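Local coordinates for protein PmoF1 (Methylocystis sp. ATCC 49242, PDB 6P1E) that binds copper(II) through its PCu(A)C domain and probably acts as a copper chaperone in a methane-oxidizing bacterium, at residues B[54-59]-B[84-89]; B[44-49]-B[103-108]; B[3-8]-B[113-118]. All coordinates share one frame; numbering follows the deposited sequence.

Contact 1: B[54-59]-B[84-89]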
loop_
_atom_site.group_PDB
_atom_site.type_symbol
_atom_site.label_atom_id
_atom_site.label_comp_id
_atom_site.label_asym_id
_atom_site.label_seq_id
_atom_site.Cartn_x
_atom_site.Cartn_y
_atom_site.Cartn_z
ATOM N N ALA B 54 -9.633 18.009 -2.405
ATOM C CA ALA B 54 -8.486 17.138 -2.187
ATOM C C ALA B 54 -7.217 17.977 -2.107
ATOM O O ALA B 54 -6.974 18.829 -2.962
ATOM C CB ALA B 54 -8.383 16.112 -3.295
ATOM N N VAL B 55 -6.414 17.729 -1.075
ATOM C CA VAL B 55 -5.183 18.479 -0.844
ATOM C C VAL B 55 -3.994 17.528 -0.848
ATOM O O VAL B 55 -3.941 16.581 -0.062
ATOM C CB VAL B 55 -5.231 19.250 0.493
ATOM C CG1 VAL B 55 -3.901 19.943 0.772
ATOM C CG2 VAL B 55 -6.361 20.268 0.474
ATOM N N ILE B 56 -3.041 17.784 -1.736
ATOM C CA ILE B 56 -1.869 16.932 -1.844
ATOM C C ILE B 56 -0.826 17.343 -0.814
ATOM O O ILE B 56 -0.491 18.516 -0.682
ATOM C CB ILE B 56 -1.256 16.994 -3.256
ATOM C CG1 ILE B 56 -2.346 16.750 -4.308
ATOM C CG2 ILE B 56 -0.132 15.972 -3.390
ATOM C CD1 ILE B 56 -1.879 16.897 -5.734
ATOM N N HIS B 57 -0.305 16.350 -0.102
ATOM C CA HIS B 57 0.742 16.558 0.885
ATOM C C HIS B 57 1.928 15.705 0.463
ATOM O O HIS B 57 2.137 14.612 0.987
ATOM C CB HIS B 57 0.255 16.177 2.287
ATOM C CG HIS B 57 -0.840 17.055 2.805
ATOM N ND1 HIS B 57 -0.625 18.351 3.220
ATOM C CD2 HIS B 57 -2.163 16.819 2.977
ATOM C CE1 HIS B 57 -1.768 18.877 3.625
ATOM N NE2 HIS B 57 -2.717 17.968 3.486
ATOM N N GLY B 58 2.709 16.213 -0.487
ATOM C CA GLY B 58 3.688 15.395 -1.179
ATOM C C GLY B 58 5.101 15.527 -0.650
ATOM O O GLY B 58 6.020 14.890 -1.169
ATOM N N ASP B 59 5.270 16.333 0.395
ATOM C CA ASP B 59 6.568 16.491 1.047
ATOM C C ASP B 59 6.555 15.672 2.334
ATOM O O ASP B 59 5.963 16.079 3.332
ATOM C CB ASP B 59 6.861 17.966 1.338
ATOM C CG ASP B 59 8.243 18.186 1.935
ATOM O OD1 ASP B 59 8.976 17.199 2.163
ATOM O OD2 ASP B 59 8.598 19.357 2.180
ATOM N N ALA B 84 3.947 10.772 2.589
ATOM C CA ALA B 84 3.204 11.569 1.617
ATOM C C ALA B 84 1.856 10.927 1.309
ATOM O O ALA B 84 1.722 9.703 1.308
ATOM C CB ALA B 84 4.014 11.745 0.341
ATOM N N TYR B 85 0.848 11.760 1.081
ATOM C CA TYR B 85 -0.504 11.278 0.850
ATOM C C TYR B 85 -1.359 12.419 0.321
ATOM O O TYR B 85 -0.910 13.566 0.273
ATOM C CB TYR B 85 -1.114 10.711 2.136
ATOM C CG TYR B 85 -1.540 11.772 3.127
ATOM C CD1 TYR B 85 -2.885 12.040 3.352
ATOM C CD2 TYR B 85 -0.599 12.510 3.832
ATOM C CE1 TYR B 85 -3.278 13.008 4.254
ATOM C CE2 TYR B 85 -0.983 13.481 4.734
ATOM C CZ TYR B 85 -2.324 13.725 4.944
ATOM O OH TYR B 85 -2.708 14.692 5.844
ATOM N N VAL B 86 -2.583 12.095 -0.082
ATOM C CA VAL B 86 -3.557 13.107 -0.466
ATOM C C VAL B 86 -4.683 13.112 0.556
ATOM O O VAL B 86 -5.301 12.080 0.814
ATOM C CB VAL B 86 -4.123 12.851 -1.877
ATOM C CG1 VAL B 86 -5.134 13.931 -2.258
ATOM C CG2 VAL B 86 -2.999 12.785 -2.892
ATOM N N ALA B 87 -4.940 14.280 1.137
ATOM C CA ALA B 87 -6.036 14.435 2.078
ATOM C C ALA B 87 -7.334 14.675 1.327
ATOM O O ALA B 87 -7.406 15.553 0.469
ATOM C CB ALA B 87 -5.757 15.583 3.039
ATOM N N LEU B 88 -8.346 13.873 1.644
ATOM C CA LEU B 88 -9.684 14.033 1.081
ATOM C C LEU B 88 -10.590 14.616 2.161
ATOM O O LEU B 88 -10.880 13.951 3.153
ATOM C CB LEU B 88 -10.227 12.694 0.578
ATOM C CG LEU B 88 -9.354 11.948 -0.436
ATOM C CD1 LEU B 88 -10.033 10.661 -0.876
ATOM C CD2 LEU B 88 -9.035 12.818 -1.643
ATOM N N LEU B 89 -11.017 15.860 1.976
ATOM C CA LEU B 89 -11.750 16.581 3.014
ATOM C C LEU B 89 -13.255 16.647 2.709
ATOM O O LEU B 89 -13.664 16.686 1.550
ATOM C CB LEU B 89 -11.166 17.989 3.166
ATOM C CG LEU B 89 -9.639 18.077 3.258
ATOM C CD1 LEU B 89 -9.189 19.529 3.300
ATOM C CD2 LEU B 89 -9.157 17.324 4.486
#

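Contact 2: B[44-49]-B[103-108]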
loop_
_atom_site.group_PDB
_atom_site.type_symbol
_atom_site.label_atom_id
_atom_site.label_comp_id
_atom_site.label_asym_id
_atom_site.label_seq_id
_atom_site.Cartn_x
_atom_site.Cartn_y
_atom_site.Cartn_z
ATOM N N VAL B 44 -0.055 17.080 -9.344
ATOM C CA VAL B 44 -0.314 18.471 -8.979
ATOM C C VAL B 44 -1.730 18.704 -8.458
ATOM O O VAL B 44 -1.975 19.671 -7.736
ATOM C CB VAL B 44 -0.069 19.415 -10.176
ATOM C CG1 VAL B 44 1.393 19.369 -10.592
ATOM C CG2 VAL B 44 -0.980 19.061 -11.350
ATOM N N ALA B 45 -2.659 17.828 -8.819
ATOM C CA ALA B 45 -4.037 17.982 -8.372
ATOM C C ALA B 45 -4.790 16.660 -8.349
ATOM O O ALA B 45 -4.449 15.716 -9.063
ATOM C CB ALA B 45 -4.766 18.982 -9.260
ATOM N N VAL B 46 -5.822 16.613 -7.513
ATOM C CA VAL B 46 -6.717 15.468 -7.432
ATOM C C VAL B 46 -8.148 15.982 -7.411
ATOM O O VAL B 46 -8.475 16.888 -6.645
ATOM C CB VAL B 46 -6.438 14.611 -6.179
ATOM C CG1 VAL B 46 -7.501 13.529 -5.999
ATOM C CG2 VAL B 46 -5.049 13.992 -6.258
ATOM N N LYS B 47 -8.990 15.410 -8.265
ATOM C CA LYS B 47 -10.400 15.777 -8.321
ATOM C C LYS B 47 -11.262 14.597 -7.887
ATOM O O LYS B 47 -11.073 13.473 -8.355
ATOM C CB LYS B 47 -10.776 16.230 -9.734
ATOM C CG LYS B 47 -10.038 17.483 -10.186
ATOM C CD LYS B 47 -10.501 17.955 -11.555
ATOM C CE LYS B 47 -10.028 17.030 -12.665
ATOM N NZ LYS B 47 -10.454 17.512 -14.007
ATOM N N VAL B 48 -12.209 14.863 -6.995
ATOM C CA VAL B 48 -13.072 13.821 -6.455
ATOM C C VAL B 48 -14.450 14.403 -6.152
ATOM O O VAL B 48 -14.577 15.419 -5.471
ATOM C CB VAL B 48 -12.458 13.173 -5.190
ATOM C CG1 VAL B 48 -12.156 14.219 -4.120
ATOM C CG2 VAL B 48 -13.367 12.074 -4.651
ATOM N N GLU B 49 -15.481 13.764 -6.689
ATOM C CA GLU B 49 -16.834 14.289 -6.592
ATOM C C GLU B 49 -17.453 14.076 -5.211
ATOM O O GLU B 49 -18.241 14.900 -4.746
ATOM C CB GLU B 49 -17.720 13.633 -7.650
ATOM C CG GLU B 49 -17.269 13.892 -9.076
ATOM C CD GLU B 49 -18.181 13.252 -10.103
ATOM O OE1 GLU B 49 -19.320 12.886 -9.745
ATOM O OE2 GLU B 49 -17.754 13.111 -11.269
ATOM N N MET B 103 -11.820 8.854 -8.754
ATOM C CA MET B 103 -10.997 10.040 -8.596
ATOM C C MET B 103 -10.298 10.317 -9.912
ATOM O O MET B 103 -10.101 9.407 -10.718
ATOM C CB MET B 103 -9.955 9.852 -7.487
ATOM C CG MET B 103 -10.499 9.342 -6.162
ATOM S SD MET B 103 -9.181 8.841 -5.034
ATOM C CE MET B 103 -8.257 10.365 -4.867
ATOM N N THR B 104 -9.906 11.568 -10.116
ATOM C CA THR B 104 -9.081 11.928 -11.254
ATOM C C THR B 104 -7.769 12.480 -10.732
ATOM O O THR B 104 -7.748 13.461 -9.990
ATOM C CB THR B 104 -9.766 12.972 -12.161
ATOM O OG1 THR B 104 -11.040 12.480 -12.593
ATOM C CG2 THR B 104 -8.901 13.273 -13.379
ATOM N N LEU B 105 -6.675 11.834 -11.117
ATOM C CA LEU B 105 -5.348 12.323 -10.783
ATOM C C LEU B 105 -4.857 13.181 -11.935
ATOM O O LEU B 105 -5.005 12.807 -13.097
ATOM C CB LEU B 105 -4.379 11.169 -10.517
ATOM C CG LEU B 105 -4.830 10.115 -9.504
ATOM C CD1 LEU B 105 -3.768 9.033 -9.361
ATOM C CD2 LEU B 105 -5.152 10.741 -8.157
ATOM N N VAL B 106 -4.276 14.328 -11.605
ATOM C CA VAL B 106 -3.789 15.260 -12.611
ATOM C C VAL B 106 -2.279 15.387 -12.493
ATOM O O VAL B 106 -1.761 15.857 -11.479
ATOM C CB VAL B 106 -4.439 16.650 -12.464
ATOM C CG1 VAL B 106 -4.014 17.561 -13.609
ATOM C CG2 VAL B 106 -5.958 16.530 -12.413
ATOM N N PHE B 107 -1.582 14.942 -13.532
ATOM C CA PHE B 107 -0.130 15.034 -13.594
ATOM C C PHE B 107 0.262 16.187 -14.509
ATOM O O PHE B 107 -0.375 16.405 -15.539
ATOM C CB PHE B 107 0.469 13.718 -14.085
ATOM C CG PHE B 107 0.192 12.554 -13.178
ATOM C CD1 PHE B 107 1.001 12.304 -12.081
ATOM C CD2 PHE B 107 -0.889 11.720 -13.413
ATOM C CE1 PHE B 107 0.745 11.234 -11.241
ATOM C CE2 PHE B 107 -1.152 10.649 -12.577
ATOM C CZ PHE B 107 -0.335 10.406 -11.489
ATOM N N GLU B 108 1.300 16.927 -14.128
ATOM C CA GLU B 108 1.699 18.124 -14.869
ATOM C C GLU B 108 1.971 17.835 -16.345
ATOM O O GLU B 108 1.551 18.598 -17.216
ATOM C CB GLU B 108 2.938 18.768 -14.241
ATOM C CG GLU B 108 3.358 20.062 -14.943
ATOM C CD GLU B 108 4.554 20.735 -14.297
ATOM O OE1 GLU B 108 5.403 20.027 -13.717
ATOM O OE2 GLU B 108 4.642 21.980 -14.373
HETATM O O HOH W 1 -13.430 12.793 -10.236
#

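Contact 3: B[3-8]-B[113-118]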
loop_
_atom_site.group_PDB
_atom_site.type_symbol
_atom_site.label_atom_id
_atom_site.label_comp_id
_atom_site.label_asym_id
_atom_site.label_seq_id
_atom_site.Cartn_x
_atom_site.Cartn_y
_atom_site.Cartn_z
ATOM N N HIS B 3 -6.578 -2.706 -10.756
ATOM C CA HIS B 3 -5.948 -2.098 -9.591
ATOM C C HIS B 3 -4.687 -1.327 -9.954
ATOM O O HIS B 3 -3.965 -0.864 -9.069
ATOM C CB HIS B 3 -5.634 -3.167 -8.552
ATOM C CG HIS B 3 -6.857 -3.745 -7.920
ATOM N ND1 HIS B 3 -8.046 -3.887 -8.603
ATOM C CD2 HIS B 3 -7.090 -4.189 -6.664
ATOM C CE1 HIS B 3 -8.955 -4.404 -7.798
ATOM N NE2 HIS B 3 -8.401 -4.598 -6.615
ATOM N N GLU B 4 -4.402 -1.229 -11.248
ATOM C CA GLU B 4 -3.322 -0.374 -11.727
ATOM C C GLU B 4 -3.777 0.422 -12.942
ATOM O O GLU B 4 -4.544 -0.068 -13.772
ATOM C CB GLU B 4 -2.064 -1.181 -12.057
ATOM C CG GLU B 4 -2.208 -2.206 -13.166
ATOM C CD GLU B 4 -0.906 -2.948 -13.425
ATOM O OE1 GLU B 4 0.172 -2.341 -13.237
ATOM O OE2 GLU B 4 -0.959 -4.135 -13.807
ATOM N N TYR B 5 -3.310 1.664 -13.016
ATOM C CA TYR B 5 -3.696 2.589 -14.073
ATOM C C TYR B 5 -2.456 3.187 -14.717
ATOM O O TYR B 5 -1.561 3.676 -14.031
ATOM C CB TYR B 5 -4.600 3.685 -13.511
ATOM C CG TYR B 5 -5.839 3.128 -12.854
ATOM C CD1 TYR B 5 -7.015 2.972 -13.572
ATOM C CD2 TYR B 5 -5.828 2.745 -11.520
ATOM C CE1 TYR B 5 -8.149 2.455 -12.977
ATOM C CE2 TYR B 5 -6.956 2.225 -10.916
ATOM C CZ TYR B 5 -8.115 2.086 -11.649
ATOM O OH TYR B 5 -9.244 1.569 -11.056
ATOM N N ASP B 6 -2.424 3.155 -16.044
ATOM C CA ASP B 6 -1.305 3.699 -16.801
ATOM C C ASP B 6 -1.690 5.048 -17.375
ATOM O O ASP B 6 -2.803 5.222 -17.872
ATOM C CB ASP B 6 -0.901 2.756 -17.937
ATOM C CG ASP B 6 -0.545 1.364 -17.448
ATOM O OD1 ASP B 6 0.353 1.241 -16.592
ATOM O OD2 ASP B 6 -1.169 0.393 -17.921
ATOM N N VAL B 7 -0.783 6.013 -17.269
ATOM C CA VAL B 7 -0.934 7.278 -17.982
ATOM C C VAL B 7 0.451 7.759 -18.414
ATOM O O VAL B 7 1.360 7.904 -17.594
ATOM C CB VAL B 7 -1.662 8.340 -17.115
ATOM C CG1 VAL B 7 -0.909 8.619 -15.812
ATOM C CG2 VAL B 7 -1.883 9.622 -17.910
ATOM N N GLY B 8 0.612 7.983 -19.714
ATOM C CA GLY B 8 1.931 8.222 -20.268
ATOM C C GLY B 8 2.850 7.083 -19.868
ATOM O O GLY B 8 2.497 5.911 -20.020
ATOM N N VAL B 113 -5.808 11.089 -15.396
ATOM C CA VAL B 113 -6.212 9.690 -15.436
ATOM C C VAL B 113 -7.303 9.456 -14.394
ATOM O O VAL B 113 -7.183 9.885 -13.247
ATOM C CB VAL B 113 -5.014 8.730 -15.205
ATOM C CG1 VAL B 113 -4.342 8.982 -13.858
ATOM C CG2 VAL B 113 -5.465 7.273 -15.325
ATOM N N VAL B 114 -8.388 8.812 -14.811
ATOM C CA VAL B 114 -9.467 8.467 -13.894
ATOM C C VAL B 114 -9.186 7.103 -13.284
ATOM O O VAL B 114 -8.872 6.144 -13.996
ATOM C CB VAL B 114 -10.836 8.454 -14.595
ATOM C CG1 VAL B 114 -11.937 8.024 -13.630
ATOM C CG2 VAL B 114 -11.146 9.825 -15.174
ATOM N N ILE B 115 -9.311 7.021 -11.965
ATOM C CA ILE B 115 -9.035 5.792 -11.241
ATOM C C ILE B 115 -10.205 5.435 -10.344
ATOM O O ILE B 115 -11.063 6.271 -10.063
ATOM C CB ILE B 115 -7.758 5.912 -10.380
ATOM C CG1 ILE B 115 -7.944 6.955 -9.271
ATOM C CG2 ILE B 115 -6.567 6.272 -11.258
ATOM C CD1 ILE B 115 -6.828 6.971 -8.251
ATOM N N ASP B 116 -10.227 4.185 -9.903
ATOM C CA ASP B 116 -11.177 3.732 -8.902
ATOM C C ASP B 116 -10.373 3.268 -7.698
ATOM O O ASP B 116 -9.697 2.242 -7.750
ATOM C CB ASP B 116 -12.059 2.611 -9.454
ATOM C CG ASP B 116 -13.124 2.165 -8.469
ATOM O OD1 ASP B 116 -13.559 2.996 -7.645
ATOM O OD2 ASP B 116 -13.533 0.986 -8.526
ATOM N N ALA B 117 -10.428 4.046 -6.623
ATOM C CA ALA B 117 -9.649 3.748 -5.432
ATOM C C ALA B 117 -10.411 2.787 -4.537
ATOM O O ALA B 117 -11.609 2.943 -4.311
ATOM C CB ALA B 117 -9.311 5.023 -4.680
ATOM N N ALA B 118 -9.711 1.780 -4.041
ATOM C CA ALA B 118 -10.326 0.813 -3.152
ATOM C C ALA B 118 -10.367 1.382 -1.726
ATOM O O ALA B 118 -9.492 2.155 -1.338
ATOM C CB ALA B 118 -9.580 -0.482 -3.228
HETATM O O HOH W 2 -8.453 0.177 -8.213
#

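Contact 1: B[54-59]-B[84-89]
An antiparallel strand pair of the PCu(A)C beta fold brings V55 and H57 of 54-59 against A87 and Y85 of 84-89, the two short segments running at 157° to each other. V55 and A87 form a hydrogen-bonded pair: V55 N reaches A87 O at 2.8 Å, and A87 N returns to V55 O at the same distance. One step on, H57 N donates to Y85 O (2.9 Å) and Y85 N to H57 O (3.1 Å). These four bonds fix the register of strand 51-57 on strand 75-91, whose other edge is bonded to strand 27-35 through F29 and A27.

On the V55 and A87 face, the H57 and Y85 side chains lie alongside each other. Their planes differ by 26°, but the rings are slid apart, with centroids 5.1 Å from each other and hardly any overlap. Y85 CG sits between its backbone N and carbonyl carbon (chi1 75°), which swings the ring over beside H57, whose CD2 comes 3.6 Å from Y85 OH. A87 CB meets the edge of the imidazole, 3.8 Å from H57 CD2, while ND1 is hydrogen-bonded to L65 O. With an alanine in place of Y85 the ring beside H57 is gone, which would probably open a gap next to H57 CD2 and leave the imidazole less closely packed. Facing the other way, A54 CB packs on L88 CD2 at 3.7 Å, next to V46.

Contact 2: B[44-49]-B[103-108]
A classic beta bulge, in which V44 and A45 both face V106, marks the pairing of strand 41-47 with strand 100-107. V44 N donates to V106 O at 3.0 Å, and A45 N reaches the same oxygen only weakly (3.4 Å), so one carbonyl serves two successive amides. V106 N answers with a bond of 2.9 Å to A45 O.

The short strand segments run at 168° to each other, and beyond the bulge K47 and T104 form a regular hydrogen-bonded antiparallel pair. K47 N bonds T104 O at 2.9 Å and T104 N bonds K47 O at 2.8 Å. A water also donates to K47 O, giving that oxygen a second partner, and it has a weak link to T104 OG1.

Within the PCu(A)C beta fold this pair has two unlike faces. V46 and L105 lie on the buried one, where the end of M103 joins them. V46 CG2 runs alongside L105, 3.8 Å from its CD2, while the V46 CG1 branch meets M103 CE at 3.4 Å, tighter than usual for two carbons. The methionine chain is bent at its last torsion (chi3 59°), which turns the methyl toward the valine; L88 of strand 75-91 packs against M103 as well. On the outward face K47 lies beside T104, its CE 4.0 Å from T104 CG2, and also touches V106 CG2. A bend at chi3 (-72°) carries K47 NZ on to a salt bridge with E112.

Contact 3: B[3-8]-B[113-118]
Y5 reaches from strand 4-7 onto V113, I115 and D116 of strand 111-120 in the PCu(A)C beta fold. The two segments run almost exactly antiparallel, but their axes are 7.9 Å apart, too far for backbone pairing; strand 4-7 is instead bonded to strand 10-18 as a hairpin, with Y5 paired to V12. The contact is therefore made by side chains, chiefly Y5, reaching the side chains and backbone of 113-118. V7 crosses V113 obliquely with their CB atoms 3.9 Å apart, and F107 packs against both valines.

Y5 CB sits near two methyls, V113 CG2 at 4.1 Å and I115 CG2 at about the same distance. With CG turned beside the backbone N, opposite the carbonyl carbon (chi1 -58°), the ring is laid over I115. The I115 CG2 methyl approaches one ring face in a CH-pi contact, 23° off the normal and nearer the rim than the centre, 3.6 Å from Y5 CG. Along one side, Y5 CD1 passes V114 O at 3.7 Å; along the other, Y5 CE2 lies 3.8 Å from I115 CB. P15 of strand 10-18 also touches both Y5 and I115.

At the tip, D116 N donates to Y5 OH over 3.0 Å, with a bent N-H...O angle of 146°. The hydroxyl in turn donates to a water, while D116 CB closes in to 3.4 Å from Y5 OH.

Contacts 1 and 2 are in direct touch, their centres about 11 Å apart: I56 CD1 packs 3.3 Å from V44 C, and V86 CG1 lies 4.0 Å from V46 CG2. Contact 2 continues into contact 3 through backbone pairing of strands 100-107 and 111-120, where probable hydrogen bonds join M103 O to I115 N (2.8 Å) and L105 N to V113 O (2.9 Å). Contacts 1 and 3 do not touch; their centres are about 17 Å apart, on opposite sides of the chain's centre. None includes E13 or H34, residues of the copper site. The side chains of Y5, F107 and A84 lie about 11, 13 and 14 Å from a bound copper.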